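Local structure of hydroxylase (Rhodococcus sp., 2OR0) at residues 30-35 with 54-59; 23-28 with 72-77; 95-100 with 260-265; 63-68 with 79-84. The protein is a putative flavin-dependent hydroxylase of the acyl-CoA dehydrogenase superfamily, which probably uses reduced flavin and molecular oxygen to insert one oxygen atom into a substrate. All blocks are in the same frame, centred on the assembly; numbering follows the deposited sequence.

Interaction 1. Residues 30-35 with 54-59; sequences EVVAEE and AGLLRD
Leu56, on helix 51-60, reaches the junction of helix 24-31 and helix 33-46, where it touches Val32 and Glu35. Its CB leaves the helix toward residues 30-35, and CG lies anti to the carbonyl carbon (chi1 -69°), which carries the fork outward to its partners. At the fork the two methyls part company. CD1 settles against the start of helix 33-46, 3.7 Å from the carbonyl carbon of Glu35 and 3.8 Å from Glu35 CB. CD2 instead comes to 4.1 Å from CB of Val32, an ordinary apolar contact at loose van der Waals distance. Leucine suits the place because a single side chain with a branched end can serve two partners that are three residues apart.

The bundle of helices in which this lies is the N-terminal all-alpha part expected of an acyl-CoA dehydrogenase fold, and the contact is plain packing at its surface. Val32 stands at the kink between helix 24-31 and helix 33-46: it has left helical backbone angles and holds the N-cap position of the second helix. Its branch point, CB, does the touching, and valine thereby gives Leu56 an apolar group close to the backbone at this break. Glu35 meets the leucine methyl with its backbone carbonyl and CB, while its chain bends at chi2 (95°) and takes the carboxylate away, as befits an exposed acidic residue. On helix 51-60 the next residue, Leu57, turns inward instead and packs on Val88 of helix 78-91.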
loop_
_atom_site.group_PDB
_atom_site.type_symbol
_atom_site.label_atom_id
_atom_site.label_comp_id
_atom_site.label_asym_id
_atom_site.label_seq_id
_atom_site.Cartn_x
_atom_site.Cartn_y
_atom_site.Cartn_z
ATOM N N GLU A 30 7.911 -5.322 16.878
ATOM C CA GLU A 30 9.310 -5.249 17.305
ATOM C C GLU A 30 9.658 -6.521 18.059
ATOM O O GLU A 30 10.747 -7.064 17.892
ATOM C CB GLU A 30 9.568 -4.002 18.167
ATOM C CG GLU A 30 9.700 -2.660 17.376
ATOM C CD GLU A 30 9.613 -1.382 18.269
ATOM O OE1 GLU A 30 9.988 -1.432 19.483
ATOM O OE2 GLU A 30 9.169 -0.317 17.753
ATOM N N VAL A 31 8.702 -7.005 18.860
ATOM C CA VAL A 31 8.857 -8.233 19.629
ATOM C C VAL A 31 9.069 -9.452 18.727
ATOM O O VAL A 31 9.905 -10.304 19.027
ATOM C CB VAL A 31 7.678 -8.444 20.626
ATOM C CG1 VAL A 31 7.659 -9.871 21.183
ATOM C CG2 VAL A 31 7.753 -7.430 21.793
ATOM N N VAL A 32 8.332 -9.535 17.618
ATOM C CA VAL A 32 8.493 -10.668 16.699
ATOM C C VAL A 32 9.375 -10.375 15.492
ATOM O O VAL A 32 9.320 -11.106 14.507
ATOM C CB VAL A 32 7.137 -11.253 16.246
ATOM C CG1 VAL A 32 6.435 -11.900 17.437
ATOM C CG2 VAL A 32 6.246 -10.176 15.594
ATOM N N ALA A 33 10.187 -9.317 15.580
ATOM C CA ALA A 33 11.048 -8.865 14.480
ATOM C C ALA A 33 11.902 -9.982 13.908
ATOM O O ALA A 33 12.004 -10.127 12.683
ATOM C CB ALA A 33 11.942 -7.702 14.925
ATOM N N GLU A 34 12.512 -10.767 14.797
ATOM C CA GLU A 34 13.410 -11.829 14.374
ATOM C C GLU A 34 12.628 -12.958 13.708
ATOM O O GLU A 34 13.135 -13.591 12.789
ATOM C CB GLU A 34 14.227 -12.359 15.559
ATOM C CG GLU A 34 13.354 -12.824 16.751
ATOM C CD GLU A 34 13.304 -11.833 17.930
ATOM O OE1 GLU A 34 12.688 -10.730 17.818
ATOM O OE2 GLU A 34 13.883 -12.193 18.988
ATOM N N GLU A 35 11.389 -13.188 14.160
ATOM C CA GLU A 35 10.515 -14.206 13.556
ATOM C C GLU A 35 10.071 -13.767 12.158
ATOM O O GLU A 35 9.983 -14.582 11.250
ATOM C CB GLU A 35 9.289 -14.503 14.430
ATOM C CG GLU A 35 9.563 -15.367 15.691
ATOM C CD GLU A 35 9.788 -14.532 16.962
ATOM O OE1 GLU A 35 10.629 -13.613 16.945
ATOM O OE2 GLU A 35 9.110 -14.788 17.989
ATOM N N ALA A 54 2.145 -14.685 7.488
ATOM C CA ALA A 54 0.806 -14.099 7.537
ATOM C C ALA A 54 0.287 -14.068 8.973
ATOM O O ALA A 54 -0.351 -13.086 9.390
ATOM C CB ALA A 54 -0.151 -14.873 6.658
ATOM N N GLY A 55 0.579 -15.136 9.712
ATOM C CA GLY A 55 0.192 -15.293 11.128
ATOM C C GLY A 55 0.775 -14.229 12.040
ATOM O O GLY A 55 0.073 -13.688 12.902
ATOM N N LEU A 56 2.059 -13.939 11.832
ATOM C CA LEU A 56 2.758 -12.860 12.521
ATOM C C LEU A 56 2.105 -11.495 12.312
ATOM O O LEU A 56 1.958 -10.729 13.259
ATOM C CB LEU A 56 4.229 -12.830 12.087
ATOM C CG LEU A 56 5.010 -14.052 12.598
ATOM C CD1 LEU A 56 6.398 -14.093 12.019
ATOM C CD2 LEU A 56 5.061 -14.070 14.102
ATOM N N LEU A 57 1.697 -11.194 11.083
ATOM C CA LEU A 57 0.975 -9.949 10.821
ATOM C C LEU A 57 -0.437 -9.946 11.387
ATOM O O LEU A 57 -0.882 -8.929 11.920
ATOM C CB LEU A 57 0.883 -9.647 9.312
ATOM C CG LEU A 57 2.174 -9.495 8.519
ATOM C CD1 LEU A 57 1.819 -9.409 7.036
ATOM C CD2 LEU A 57 2.976 -8.263 8.986
ATOM N N ARG A 58 -1.153 -11.061 11.226
ATOM C CA ARG A 58 -2.537 -11.138 11.680
ATOM C C ARG A 58 -2.602 -10.963 13.195
ATOM O O ARG A 58 -3.377 -10.160 13.684
ATOM C CB ARG A 58 -3.193 -12.467 11.280
ATOM C CG ARG A 58 -4.734 -12.431 11.307
ATOM C CD ARG A 58 -5.315 -13.757 10.838
ATOM N NE ARG A 58 -4.825 -14.135 9.503
ATOM C CZ ARG A 58 -5.496 -13.957 8.363
ATOM N NH1 ARG A 58 -6.708 -13.425 8.355
ATOM N NH2 ARG A 58 -4.960 -14.337 7.215
ATOM N N ASP A 59 -1.766 -11.711 13.910
ATOM C CA ASP A 59 -1.713 -11.678 15.375
ATOM C C ASP A 59 -1.233 -10.354 15.961
ATOM O O ASP A 59 -1.574 -10.024 17.098
ATOM C CB ASP A 59 -0.797 -12.788 15.902
ATOM C CG ASP A 59 -1.319 -14.181 15.586
ATOM O OD1 ASP A 59 -2.520 -14.327 15.252
ATOM O OD2 ASP A 59 -0.519 -15.137 15.678
#

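Interaction 2. Residues 23-28 with 72-77; sequences GRVLDR and GGYEVH
Arg28 and Tyr74 approach from opposite directions, the arginine coming from helix 24-31 and the phenol reaching out of the loop that joins helix 51-60 to helix 78-91. The pair ties the first helix of the N-terminal helical region, as in the acyl-CoA dehydrogenase fold, to a long connection that has no regular secondary structure here. The planes of guanidinium and ring are 88° apart, and the hydroxyl meets the guanidinium at its edge. NH2 of Arg28 donates to OH of Tyr74 over 2.7 Å, with an N-H...O angle of 160°. The hydroxyl lies close to the guanidinium plane, where an N-H of the arginine points. A bend at chi3 (-122°) turns the end of the otherwise extended arginine chain to present that edge.

Val25, one turn earlier on the same helix, works alongside the bond. The valine side chain runs obliquely to the tyrosine, and its CG2 rests 3.6 Å from Tyr74 CE2. Tyrosine fits both neighbours, giving carbon to the valine and a hydroxyl to the arginine, while a buried valine adds apolar bulk without a polar group to satisfy. Val25 also packs on Leu65 and on Thr84 of helix 78-91. Backbone hydrogen bonds link Tyr74 with Arg64 and Val76 with Leu65, which ties the loop to the chain just before it. On the tyrosine ring itself, the carbonyl O of Gly72 stands 4.3 Å above the plane, displaced toward the rim.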
loop_
_atom_site.group_PDB
_atom_site.type_symbol
_atom_site.label_atom_id
_atom_site.label_comp_id
_atom_site.label_asym_id
_atom_site.label_seq_id
_atom_site.Cartn_x
_atom_site.Cartn_y
_atom_site.Cartn_z
ATOM N N GLY A 23 3.109 3.455 19.360
ATOM C CA GLY A 23 1.815 2.701 19.407
ATOM C C GLY A 23 2.058 1.228 19.662
ATOM O O GLY A 23 3.179 0.721 19.475
ATOM N N ARG A 24 1.011 0.533 20.089
ATOM C CA ARG A 24 1.152 -0.840 20.545
ATOM C C ARG A 24 1.434 -1.821 19.385
ATOM O O ARG A 24 2.270 -2.713 19.538
ATOM C CB ARG A 24 -0.071 -1.266 21.377
ATOM C CG ARG A 24 0.257 -2.200 22.553
ATOM C CD ARG A 24 0.212 -3.681 22.135
ATOM N NE ARG A 24 0.747 -4.646 23.119
ATOM C CZ ARG A 24 0.009 -5.360 23.976
ATOM N NH1 ARG A 24 -1.317 -5.230 24.026
ATOM N NH2 ARG A 24 0.606 -6.213 24.798
ATOM N N VAL A 25 0.760 -1.663 18.241
ATOM C CA VAL A 25 1.003 -2.589 17.115
ATOM C C VAL A 25 2.492 -2.655 16.722
ATOM O O VAL A 25 3.048 -3.742 16.608
ATOM C CB VAL A 25 0.072 -2.342 15.878
ATOM C CG1 VAL A 25 0.528 -3.203 14.686
ATOM C CG2 VAL A 25 -1.361 -2.669 16.232
ATOM N N LEU A 26 3.132 -1.498 16.548
ATOM C CA LEU A 26 4.579 -1.462 16.260
ATOM C C LEU A 26 5.454 -2.119 17.345
ATOM O O LEU A 26 6.455 -2.751 17.024
ATOM C CB LEU A 26 5.050 -0.039 15.958
ATOM C CG LEU A 26 6.389 0.178 15.223
ATOM C CD1 LEU A 26 6.644 -0.801 14.057
ATOM C CD2 LEU A 26 6.451 1.609 14.719
ATOM N N ASP A 27 5.065 -1.996 18.617
ATOM C CA ASP A 27 5.775 -2.674 19.718
ATOM C C ASP A 27 5.639 -4.183 19.594
ATOM O O ASP A 27 6.597 -4.910 19.860
ATOM C CB ASP A 27 5.236 -2.257 21.096
ATOM C CG ASP A 27 5.439 -0.787 21.395
ATOM O OD1 ASP A 27 6.530 -0.242 21.079
ATOM O OD2 ASP A 27 4.501 -0.187 21.967
ATOM N N ARG A 28 4.448 -4.651 19.217
ATOM C CA ARG A 28 4.223 -6.091 18.987
ATOM C C ARG A 28 5.041 -6.646 17.806
ATOM O O ARG A 28 5.548 -7.763 17.857
ATOM C CB ARG A 28 2.744 -6.388 18.765
ATOM C CG ARG A 28 1.845 -6.021 19.915
ATOM C CD ARG A 28 0.500 -6.648 19.717
ATOM N NE ARG A 28 -0.545 -5.640 19.699
ATOM C CZ ARG A 28 -1.788 -5.861 19.274
ATOM N NH1 ARG A 28 -2.147 -7.064 18.817
ATOM N NH2 ARG A 28 -2.669 -4.871 19.293
ATOM N N GLY A 72 -13.229 -4.499 16.276
ATOM C CA GLY A 72 -11.941 -4.899 16.853
ATOM C C GLY A 72 -10.748 -4.056 16.415
ATOM O O GLY A 72 -9.602 -4.366 16.782
ATOM N N GLY A 73 -11.017 -2.986 15.665
ATOM C CA GLY A 73 -9.979 -2.175 15.046
ATOM C C GLY A 73 -9.469 -1.097 15.982
ATOM O O GLY A 73 -10.015 -0.907 17.065
ATOM N N TYR A 74 -8.428 -0.384 15.561
ATOM C CA TYR A 74 -7.779 0.608 16.422
ATOM C C TYR A 74 -7.999 2.036 16.007
ATOM O O TYR A 74 -7.650 2.931 16.758
ATOM C CB TYR A 74 -6.274 0.357 16.531
ATOM C CG TYR A 74 -5.945 -1.033 16.937
ATOM C CD1 TYR A 74 -6.327 -1.527 18.183
ATOM C CD2 TYR A 74 -5.261 -1.873 16.076
ATOM C CE1 TYR A 74 -6.025 -2.833 18.550
ATOM C CE2 TYR A 74 -4.958 -3.171 16.434
ATOM C CZ TYR A 74 -5.344 -3.643 17.656
ATOM O OH TYR A 74 -5.029 -4.935 17.989
ATOM N N GLU A 75 -8.580 2.259 14.827
ATOM C CA GLU A 75 -8.733 3.608 14.260
ATOM C C GLU A 75 -7.564 4.564 14.508
ATOM O O GLU A 75 -7.774 5.746 14.831
ATOM C CB GLU A 75 -10.048 4.262 14.711
ATOM C CG GLU A 75 -11.257 3.354 14.526
ATOM C CD GLU A 75 -12.539 3.898 15.164
ATOM O OE1 GLU A 75 -12.591 5.102 15.517
ATOM O OE2 GLU A 75 -13.495 3.097 15.290
ATOM N N VAL A 76 -6.333 4.079 14.305
ATOM C CA VAL A 76 -5.142 4.917 14.530
ATOM C C VAL A 76 -5.098 6.168 13.640
ATOM O O VAL A 76 -5.758 6.233 12.600
ATOM C CB VAL A 76 -3.804 4.093 14.492
ATOM C CG1 VAL A 76 -3.903 2.902 15.426
ATOM C CG2 VAL A 76 -3.448 3.636 13.077
ATOM N N HIS A 77 -4.338 7.174 14.087
ATOM C CA HIS A 77 -4.036 8.363 13.302
ATOM C C HIS A 77 -3.243 7.875 12.076
ATOM O O HIS A 77 -2.423 6.976 12.208
ATOM C CB HIS A 77 -3.160 9.311 14.149
ATOM C CG HIS A 77 -2.900 10.637 13.515
ATOM N ND1 HIS A 77 -1.882 10.848 12.605
ATOM C CD2 HIS A 77 -3.531 11.825 13.652
ATOM C CE1 HIS A 77 -1.906 12.107 12.209
ATOM N NE2 HIS A 77 -2.899 12.722 12.826
#

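Interaction 3. Residues 95-100 with 260-265; sequences SGWVTG and AAVIGI
Ala261 presses its methyl into the backbone of helix 93-102, the tight heart of a nearly antiparallel helix pair: the axes of the two short segments approach to 8.7 Å, with their N-to-C directions 161° apart. Its CB sits 3.7 Å from O of Gly96 and 3.8 Å from CA of Trp97. Small residues make this closeness possible: Gly100, without a side chain, puts nothing in the way of the methyl, Gly96 meets it with its carbonyl O, and alanine brings a single carbon.

Beyond the alanine the packing relaxes. The indole of Trp97 runs past Ala261 to Val262, across rather than along helix 250-277. With CG anti to the backbone N (chi1 -179°), the ring is swung so that CE3 passes the Ala261 methyl at 4.0 Å, while CZ3 meets CG2 of Val262 at the ring edge, also 4.0 Å away. Tryptophan and valine lie side by side, pointing the same way. This looser side does not open to solvent; all these residues are buried. The indole NE1 is satisfied by OG of Ser156.

Around the pair, Ala260 and Ala261 touch Val85 of helix 78-91, Ile263 packs on helix 292-324, Ile265 meets helix 370-381, and Trp97 reaches the loop residues Leu204 and Thr207.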
loop_
_atom_site.group_PDB
_atom_site.type_symbol
_atom_site.label_atom_id
_atom_site.label_comp_id
_atom_site.label_asym_id
_atom_site.label_seq_id
_atom_site.Cartn_x
_atom_site.Cartn_y
_atom_site.Cartn_z
ATOM N N SER A 95 5.946 -8.502 3.634
ATOM C CA SER A 95 5.034 -8.284 4.748
ATOM C C SER A 95 4.646 -6.819 4.839
ATOM O O SER A 95 3.501 -6.506 5.138
ATOM C CB SER A 95 5.687 -8.710 6.066
ATOM O OG SER A 95 6.048 -10.075 6.001
ATOM N N GLY A 96 5.622 -5.926 4.619
ATOM C CA GLY A 96 5.377 -4.500 4.710
ATOM C C GLY A 96 4.385 -4.060 3.657
ATOM O O GLY A 96 3.484 -3.264 3.927
ATOM N N TRP A 97 4.585 -4.567 2.440
ATOM C CA TRP A 97 3.729 -4.254 1.306
ATOM C C TRP A 97 2.302 -4.752 1.547
ATOM O O TRP A 97 1.325 -4.035 1.267
ATOM C CB TRP A 97 4.299 -4.885 0.032
ATOM C CG TRP A 97 3.475 -4.586 -1.197
ATOM C CD1 TRP A 97 2.463 -5.357 -1.707
ATOM C CD2 TRP A 97 3.570 -3.430 -2.049
ATOM N NE1 TRP A 97 1.943 -4.761 -2.843
ATOM C CE2 TRP A 97 2.594 -3.580 -3.071
ATOM C CE3 TRP A 97 4.396 -2.297 -2.066
ATOM C CZ2 TRP A 97 2.410 -2.626 -4.092
ATOM C CZ3 TRP A 97 4.217 -1.347 -3.091
ATOM C CH2 TRP A 97 3.237 -1.522 -4.085
ATOM N N VAL A 98 2.182 -5.971 2.062
ATOM C CA VAL A 98 0.854 -6.568 2.279
ATOM C C VAL A 98 0.084 -5.776 3.370
ATOM O O VAL A 98 -1.118 -5.485 3.231
ATOM C CB VAL A 98 0.963 -8.080 2.595
ATOM C CG1 VAL A 98 -0.323 -8.599 3.236
ATOM C CG2 VAL A 98 1.304 -8.872 1.318
ATOM N N THR A 99 0.811 -5.357 4.399
ATOM C CA THR A 99 0.248 -4.504 5.476
ATOM C C THR A 99 -0.283 -3.179 4.963
ATOM O O THR A 99 -1.389 -2.772 5.320
ATOM C CB THR A 99 1.270 -4.244 6.579
ATOM O OG1 THR A 99 1.778 -5.490 7.049
ATOM C CG2 THR A 99 0.623 -3.509 7.740
ATOM N N GLY A 100 0.495 -2.512 4.115
ATOM C CA GLY A 100 0.057 -1.283 3.482
ATOM C C GLY A 100 -1.074 -1.346 2.471
ATOM O O GLY A 100 -1.689 -0.321 2.197
ATOM N N ALA A 260 4.346 4.322 1.878
ATOM C CA ALA A 260 5.003 3.966 3.148
ATOM C C ALA A 260 5.776 2.648 3.059
ATOM O O ALA A 260 6.908 2.553 3.535
ATOM C CB ALA A 260 3.998 3.924 4.301
ATOM N N ALA A 261 5.172 1.622 2.445
ATOM C CA ALA A 261 5.848 0.338 2.254
ATOM C C ALA A 261 7.108 0.510 1.435
ATOM O O ALA A 261 8.146 0.027 1.848
ATOM C CB ALA A 261 4.910 -0.694 1.609
ATOM N N VAL A 262 7.036 1.242 0.318
ATOM C CA VAL A 262 8.230 1.524 -0.480
ATOM C C VAL A 262 9.321 2.250 0.356
ATOM O O VAL A 262 10.498 1.896 0.299
ATOM C CB VAL A 262 7.901 2.328 -1.750
ATOM C CG1 VAL A 262 9.190 2.792 -2.465
ATOM C CG2 VAL A 262 7.025 1.470 -2.725
ATOM N N ILE A 263 8.917 3.266 1.124
ATOM C CA ILE A 263 9.866 3.980 1.957
ATOM C C ILE A 263 10.554 3.079 2.978
ATOM O O ILE A 263 11.767 3.106 3.083
ATOM C CB ILE A 263 9.256 5.276 2.583
ATOM C CG1 ILE A 263 8.912 6.259 1.437
ATOM C CG2 ILE A 263 10.280 5.913 3.510
ATOM C CD1 ILE A 263 8.006 7.467 1.827
ATOM N N GLY A 264 9.784 2.282 3.712
ATOM C CA GLY A 264 10.345 1.363 4.692
ATOM C C GLY A 264 11.202 0.277 4.075
ATOM O O GLY A 264 12.202 -0.170 4.674
ATOM N N ILE A 265 10.838 -0.159 2.867
ATOM C CA ILE A 265 11.699 -1.092 2.145
ATOM C C ILE A 265 13.089 -0.474 1.900
ATOM O O ILE A 265 14.088 -1.124 2.074
ATOM C CB ILE A 265 11.052 -1.588 0.797
ATOM C CG1 ILE A 265 9.907 -2.545 1.101
ATOM C CG2 ILE A 265 12.099 -2.273 -0.086
ATOM C CD1 ILE A 265 8.829 -2.659 -0.046
#

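Interaction 4. Residues 63-68 with 79-84; sequences IRLLQP and REFAET
A type I beta turn from Arg64 to Gln67, closed by the bond from Gln67 N to Arg64 O, presents Leu65 and Leu66 to helix 78-91, with the CA atoms of Leu65 and Phe81 6.3 Å apart. Phe81 receives both leucines. Leu66 crosses it at about a right angle and sets CD1 squarely over the ring, 3.6 Å from the centroid of Phe81 and 5° off the normal. This is a CH-pi contact, with the methyl nearly equidistant from all six ring carbons. The other methyl, CD2, drops to the root of the phenylalanine at 3.8 Å from its CB. Leu65 meets the same ring at its edge, where CD1 comes within 3.8 Å of Phe81 CD1.

That methyl of Leu65 also faces Thr84 tip to tip, 3.8 Å from its CB. Threonine can sit in this apolar site because its hydroxyl is turned back to its own helix: OG1 donates to O of Glu80 over 2.6 Å, while the backbone N of Thr84 reaches that oxygen from the opposite face. Leucine methyls can lie over a ring face and at its edge at once, which fastens the turn to helix 78-91.

Phe81 also touches Val104 in a loop and Leu256 of helix 250-277, and Leu66 touches Met253 of that helix. Ala82, Arg79 and Glu83 turn to helix 292-324, where Arg79 forms a salt bridge with Asp317.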
loop_
_atom_site.group_PDB
_atom_site.type_symbol
_atom_site.label_atom_id
_atom_site.label_comp_id
_atom_site.label_asym_id
_atom_site.label_seq_id
_atom_site.Cartn_x
_atom_site.Cartn_y
_atom_site.Cartn_z
ATOM N N ILE A 63 -3.301 -5.351 10.496
ATOM C CA ILE A 63 -4.362 -5.110 9.517
ATOM C C ILE A 63 -5.570 -4.399 10.147
ATOM O O ILE A 63 -6.364 -3.773 9.444
ATOM C CB ILE A 63 -4.766 -6.424 8.803
ATOM C CG1 ILE A 63 -3.515 -7.143 8.262
ATOM C CG2 ILE A 63 -5.857 -6.190 7.733
ATOM C CD1 ILE A 63 -2.679 -6.341 7.273
ATOM N N ARG A 64 -5.682 -4.457 11.475
ATOM C CA ARG A 64 -6.751 -3.763 12.188
ATOM C C ARG A 64 -6.463 -2.290 12.530
ATOM O O ARG A 64 -7.315 -1.589 13.128
ATOM C CB ARG A 64 -7.105 -4.553 13.441
ATOM C CG ARG A 64 -7.929 -5.799 13.097
ATOM C CD ARG A 64 -8.409 -6.518 14.329
ATOM N NE ARG A 64 -7.288 -6.913 15.169
ATOM C CZ ARG A 64 -7.382 -7.774 16.174
ATOM N NH1 ARG A 64 -8.564 -8.343 16.456
ATOM N NH2 ARG A 64 -6.293 -8.070 16.895
ATOM N N LEU A 65 -5.283 -1.818 12.127
ATOM C CA LEU A 65 -4.868 -0.427 12.350
ATOM C C LEU A 65 -5.926 0.616 11.997
ATOM O O LEU A 65 -6.186 1.528 12.786
ATOM C CB LEU A 65 -3.549 -0.114 11.622
ATOM C CG LEU A 65 -2.258 -0.684 12.234
ATOM C CD1 LEU A 65 -1.095 -0.589 11.240
ATOM C CD2 LEU A 65 -1.915 0.011 13.539
ATOM N N LEU A 66 -6.542 0.474 10.827
ATOM C CA LEU A 66 -7.499 1.454 10.337
ATOM C C LEU A 66 -8.927 0.900 10.347
ATOM O O LEU A 66 -9.819 1.456 9.716
ATOM C CB LEU A 66 -7.123 1.905 8.922
ATOM C CG LEU A 66 -5.712 2.474 8.693
ATOM C CD1 LEU A 66 -5.474 2.636 7.197
ATOM C CD2 LEU A 66 -5.484 3.812 9.462
ATOM N N GLN A 67 -9.120 -0.208 11.054
ATOM C CA GLN A 67 -10.420 -0.872 11.154
ATOM C C GLN A 67 -11.307 -0.166 12.211
ATOM O O GLN A 67 -10.772 0.354 13.195
ATOM C CB GLN A 67 -10.179 -2.323 11.544
ATOM C CG GLN A 67 -11.351 -3.270 11.349
ATOM C CD GLN A 67 -10.881 -4.694 11.141
ATOM O OE1 GLN A 67 -9.947 -4.942 10.363
ATOM N NE2 GLN A 67 -11.517 -5.646 11.831
ATOM N N PRO A 68 -12.645 -0.117 11.995
ATOM C CA PRO A 68 -13.562 0.411 13.049
ATOM C C PRO A 68 -13.425 -0.325 14.381
ATOM O O PRO A 68 -13.181 -1.535 14.400
ATOM C CB PRO A 68 -14.970 0.182 12.462
ATOM C CG PRO A 68 -14.761 0.121 10.977
ATOM C CD PRO A 68 -13.379 -0.500 10.770
ATOM N N ARG A 79 -0.624 8.898 10.715
ATOM C CA ARG A 79 0.819 8.881 10.973
ATOM C C ARG A 79 1.221 7.552 11.549
ATOM O O ARG A 79 2.212 6.974 11.115
ATOM C CB ARG A 79 1.270 10.017 11.904
ATOM C CG ARG A 79 2.652 9.794 12.553
ATOM C CD ARG A 79 3.109 11.008 13.393
ATOM N NE ARG A 79 3.455 12.174 12.570
ATOM C CZ ARG A 79 4.648 12.379 12.009
ATOM N NH1 ARG A 79 4.869 13.476 11.300
ATOM N NH2 ARG A 79 5.624 11.486 12.149
ATOM N N GLU A 80 0.464 7.063 12.533
ATOM C CA GLU A 80 0.763 5.765 13.135
ATOM C C GLU A 80 0.664 4.605 12.132
ATOM O O GLU A 80 1.476 3.667 12.165
ATOM C CB GLU A 80 -0.160 5.459 14.331
ATOM C CG GLU A 80 0.211 4.101 14.957
ATOM C CD GLU A 80 -0.461 3.824 16.297
ATOM O OE1 GLU A 80 -1.191 4.698 16.810
ATOM O OE2 GLU A 80 -0.240 2.728 16.830
ATOM N N PHE A 81 -0.354 4.639 11.285
ATOM C CA PHE A 81 -0.469 3.634 10.235
ATOM C C PHE A 81 0.811 3.677 9.358
ATOM O O PHE A 81 1.468 2.666 9.169
ATOM C CB PHE A 81 -1.703 3.906 9.361
ATOM C CG PHE A 81 -1.803 2.993 8.129
ATOM C CD1 PHE A 81 -2.038 1.635 8.277
ATOM C CD2 PHE A 81 -1.665 3.508 6.849
ATOM C CE1 PHE A 81 -2.145 0.800 7.172
ATOM C CE2 PHE A 81 -1.795 2.688 5.726
ATOM C CZ PHE A 81 -2.032 1.329 5.891
ATOM N N ALA A 82 1.157 4.855 8.856
ATOM C CA ALA A 82 2.283 5.000 7.951
ATOM C C ALA A 82 3.571 4.486 8.597
ATOM O O ALA A 82 4.300 3.706 7.988
ATOM C CB ALA A 82 2.422 6.433 7.502
ATOM N N GLU A 83 3.822 4.874 9.848
ATOM C CA GLU A 83 5.043 4.474 10.532
ATOM C C GLU A 83 5.106 2.982 10.806
ATOM O O GLU A 83 6.204 2.386 10.780
ATOM C CB GLU A 83 5.226 5.266 11.848
ATOM C CG GLU A 83 5.574 6.756 11.619
ATOM C CD GLU A 83 5.532 7.627 12.904
ATOM O OE1 GLU A 83 5.043 7.181 13.967
ATOM O OE2 GLU A 83 5.966 8.798 12.822
ATOM N N THR A 84 3.948 2.381 11.098
ATOM C CA THR A 84 3.899 0.944 11.348
ATOM C C THR A 84 4.227 0.149 10.064
ATOM O O THR A 84 5.007 -0.797 10.105
ATOM C CB THR A 84 2.529 0.495 11.925
ATOM O OG1 THR A 84 2.169 1.356 13.026
ATOM C CG2 THR A 84 2.625 -0.956 12.400
#

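Overall arrangement
Interactions 1, 2 and 4 lie in the first part of the chain, and interaction 3 joins helix 93-102 to helix 250-277, much later in the sequence. Interactions 2 and 4 are closest, with centres 6 Å apart; their segments alternate along the chain, and a probable backbone hydrogen bond joins Gly73 N to Pro68 O (2.9 Å). Interaction 1 is nested inside the loop closed by interaction 2 and shares helix 24-31 with it. Interactions 1 and 3 touch through Leu57, next to Leu56, whose CD2 packs 3.6 Å from Thr99 OG1. Interaction 3 is the deepest, its centre about 6 Å from the chain's centre, and meets interaction 4 where Ala260 CB lies 3.7 Å from Ala82 O.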